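Local structure of SnoaL-like domain-containing protein (Kribbella flavida, 5EVH) at residues V31-A39 against G46-M54. The protein is of unknown function but carries a SnoaL-like domain of the NTF2 clan, a fold whose conical pocket probably receives a small ligand. Residues are numbered along the deposited sequence; the frame is centred on the assembly and turned at random. Where two conformers were deposited one is given.
Sequences VAGGIVCHA and GADAFRAFM
CG of F50 and CG1 of I35 both stand anti to the backbone N (chi1 -177° and -178°), which lays the F50 ring, on helix 47-58, against strand 35-39, while I35 continues extended through its second torsion and so brings CD1 over the ring. That methyl stands 4.1 Å from the centroid of the F50 ring, only 4° off the ring normal, a centred CH-pi contact. C37 SG, by contrast, lies in the ring plane, 3.7 Å from F50 CE1, a sulfur-aromatic contact at the edge. At the CD2/CE2 rim, across the ring from C37, V31 CG2 approaches obliquely, 4.0 Å from F50 CE2. With an alanine in place of F50, I35 CD1 would probably lose its aromatic face and a gap is likely to open between V31 and C37. In this SnoaL-like, NTF2-type alpha+beta fold, the helix packs against the curved mixed sheet, its segment axis 8.4 Å from that of strand 35-39; L106 of strand 102-109 and Y15 of helix 7-20 also touch F50. One turn on, F53 CZ meets A39 CB at 3.9 Å, and a bound glycerol lies near the F53 side chain. Two backbone bonds fix the start of the helix: G46 N, at the N-cap, donates to I35 O at 2.8 Å, nearly straight and in the carbonyl plane, whereas A47 N reaches G33 O at 3.0 Å from above that carbonyl's plane.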
loop_
_atom_site.group_PDB
_atom_site.type_symbol
_atom_site.label_atom_id
_atom_site.label_comp_id
_atom_site.label_asym_id
_atom_site.label_seq_id
_atom_site.Cartn_x
_atom_site.Cartn_y
_atom_site.Cartn_z
ATOM N N VAL A 31 5.133 6.066 19.129
ATOM C CA VAL A 31 5.900 6.737 18.074
ATOM C C VAL A 31 7.242 7.198 18.641
ATOM O O VAL A 31 7.281 7.904 19.663
ATOM C CB VAL A 31 5.120 7.940 17.529
ATOM C CG1 VAL A 31 6.021 8.786 16.552
ATOM C CG2 VAL A 31 3.829 7.446 16.831
ATOM N N ALA A 32 8.337 6.871 17.961
ATOM C CA ALA A 32 9.639 7.368 18.420
ATOM C C ALA A 32 9.783 8.879 18.196
ATOM O O ALA A 32 9.303 9.433 17.211
ATOM C CB ALA A 32 10.772 6.655 17.698
ATOM N N GLY A 33 10.485 9.558 19.104
ATOM C CA GLY A 33 10.729 10.997 18.900
ATOM C C GLY A 33 11.368 11.325 17.569
ATOM O O GLY A 33 11.102 12.387 16.977
ATOM N N GLY A 34 12.251 10.452 17.081
ATOM C CA GLY A 34 12.922 10.710 15.817
ATOM C C GLY A 34 12.294 9.931 14.653
ATOM O O GLY A 34 13.009 9.618 13.696
ATOM N N ILE A 35 10.986 9.601 14.695
ATOM C CA ILE A 35 10.376 8.803 13.622
ATOM C C ILE A 35 10.679 9.442 12.264
ATOM O O ILE A 35 10.727 10.672 12.118
ATOM C CB ILE A 35 8.851 8.664 13.833
ATOM C CG1 ILE A 35 8.194 7.773 12.727
ATOM C CG2 ILE A 35 8.234 10.077 13.952
ATOM C CD1 ILE A 35 6.786 7.311 13.108
ATOM N N VAL A 36 10.938 8.593 11.270
ATOM C CA VAL A 36 11.018 8.989 9.867
ATOM C C VAL A 36 9.803 8.392 9.184
ATOM O O VAL A 36 9.612 7.164 9.219
ATOM C CB VAL A 36 12.302 8.464 9.215
ATOM C CG1 VAL A 36 12.271 8.795 7.716
ATOM C CG2 VAL A 36 13.564 9.034 9.967
ATOM N N CYS A 37 8.970 9.245 8.576
ATOM C CA CYS A 37 7.746 8.793 7.914
ATOM C C CYS A 37 7.878 9.114 6.426
ATOM O O CYS A 37 8.201 10.244 6.057
ATOM C CB CYS A 37 6.489 9.454 8.518
ATOM S SG CYS A 37 4.984 9.011 7.604
ATOM N N HIS A 38 7.662 8.133 5.563
ATOM C CA HIS A 38 7.642 8.399 4.132
ATOM C C HIS A 38 6.190 8.258 3.719
ATOM O O HIS A 38 5.613 7.169 3.827
ATOM C CB HIS A 38 8.503 7.413 3.352
ATOM C CG HIS A 38 9.932 7.372 3.792
ATOM N ND1 HIS A 38 10.883 8.274 3.350
ATOM C CD2 HIS A 38 10.580 6.506 4.607
ATOM C CE1 HIS A 38 12.049 7.977 3.892
ATOM N NE2 HIS A 38 11.893 6.896 4.640
ATOM N N ALA A 39 5.601 9.338 3.254
ATOM C CA ALA A 39 4.174 9.356 2.941
ATOM C C ALA A 39 4.018 9.767 1.485
ATOM O O ALA A 39 5.014 10.186 0.885
ATOM C CB ALA A 39 3.482 10.326 3.887
ATOM N N GLY A 46 10.388 13.380 12.655
ATOM C CA GLY A 46 10.218 13.775 14.039
ATOM C C GLY A 46 8.772 13.652 14.473
ATOM O O GLY A 46 7.833 13.819 13.682
ATOM N N ALA A 47 8.586 13.327 15.747
ATOM C CA ALA A 47 7.246 13.083 16.263
ATOM C C ALA A 47 6.337 14.302 16.126
ATOM O O ALA A 47 5.126 14.139 15.900
ATOM C CB ALA A 47 7.329 12.636 17.725
ATOM N N ASP A 48 6.869 15.531 16.291
ATOM C CA ASP A 48 6.013 16.716 16.143
ATOM C C ASP A 48 5.434 16.847 14.730
ATOM O O ASP A 48 4.225 17.096 14.549
ATOM C CB ASP A 48 6.789 17.990 16.488
ATOM C CG ASP A 48 7.009 18.148 17.986
ATOM O OD1 ASP A 48 6.290 17.483 18.758
ATOM O OD2 ASP A 48 7.894 18.941 18.387
ATOM N N ALA A 49 6.303 16.806 13.712
ATOM C CA ALA A 49 5.811 16.836 12.337
ATOM C C ALA A 49 4.924 15.617 12.062
ATOM O O ALA A 49 3.926 15.707 11.328
ATOM C CB ALA A 49 6.986 16.880 11.357
ATOM N N PHE A 50 5.271 14.465 12.630
ATOM C CA PHE A 50 4.433 13.300 12.352
ATOM C C PHE A 50 3.016 13.536 12.889
ATOM O O PHE A 50 2.016 13.259 12.215
ATOM C CB PHE A 50 5.053 12.036 12.977
ATOM C CG PHE A 50 4.291 10.796 12.663
ATOM C CD1 PHE A 50 4.311 10.268 11.371
ATOM C CD2 PHE A 50 3.517 10.159 13.651
ATOM C CE1 PHE A 50 3.570 9.115 11.052
ATOM C CE2 PHE A 50 2.777 9.045 13.347
ATOM C CZ PHE A 50 2.788 8.481 12.062
ATOM N N ARG A 51 2.923 14.022 14.124
ATOM C CA ARG A 51 1.623 14.299 14.720
ATOM C C ARG A 51 0.827 15.292 13.883
ATOM O O ARG A 51 -0.370 15.094 13.634
ATOM C CB ARG A 51 1.826 14.804 16.138
ATOM C CG ARG A 51 0.550 15.241 16.775
ATOM C CD ARG A 51 0.586 15.103 18.278
ATOM N NE ARG A 51 -0.817 15.134 18.691
ATOM C CZ ARG A 51 -1.260 14.768 19.874
ATOM N NH1 ARG A 51 -0.384 14.324 20.756
ATOM N NH2 ARG A 51 -2.572 14.844 20.148
ATOM N N ALA A 52 1.484 16.348 13.402
ATOM C CA ALA A 52 0.795 17.322 12.579
ATOM C C ALA A 52 0.259 16.706 11.290
ATOM O O ALA A 52 -0.680 17.248 10.722
ATOM C CB ALA A 52 1.732 18.523 12.283
ATOM N N PHE A 53 0.819 15.585 10.811
ATOM C CA PHE A 53 0.314 14.879 9.625
ATOM C C PHE A 53 -0.783 13.867 9.999
ATOM O O PHE A 53 -1.852 13.839 9.377
ATOM C CB PHE A 53 1.498 14.206 8.896
ATOM C CG PHE A 53 1.121 13.060 8.011
ATOM C CD1 PHE A 53 0.523 13.268 6.803
ATOM C CD2 PHE A 53 1.410 11.762 8.376
ATOM C CE1 PHE A 53 0.158 12.171 5.980
ATOM C CE2 PHE A 53 1.072 10.676 7.555
ATOM C CZ PHE A 53 0.456 10.891 6.358
HETATM N N MSE A 54 -0.538 13.045 11.029
HETATM C CA MSE A 54 -1.437 11.908 11.355
HETATM C C MSE A 54 -2.751 12.417 11.926
HETATM O O MSE A 54 -3.836 11.916 11.585
HETATM C CB MSE A 54 -0.795 10.874 12.346
HETATM C CG MSE A 54 -0.392 11.365 13.759
HETATM SE SE MSE A 54 -1.684 11.248 15.325
HETATM C CE MSE A 54 -1.267 9.435 15.968
#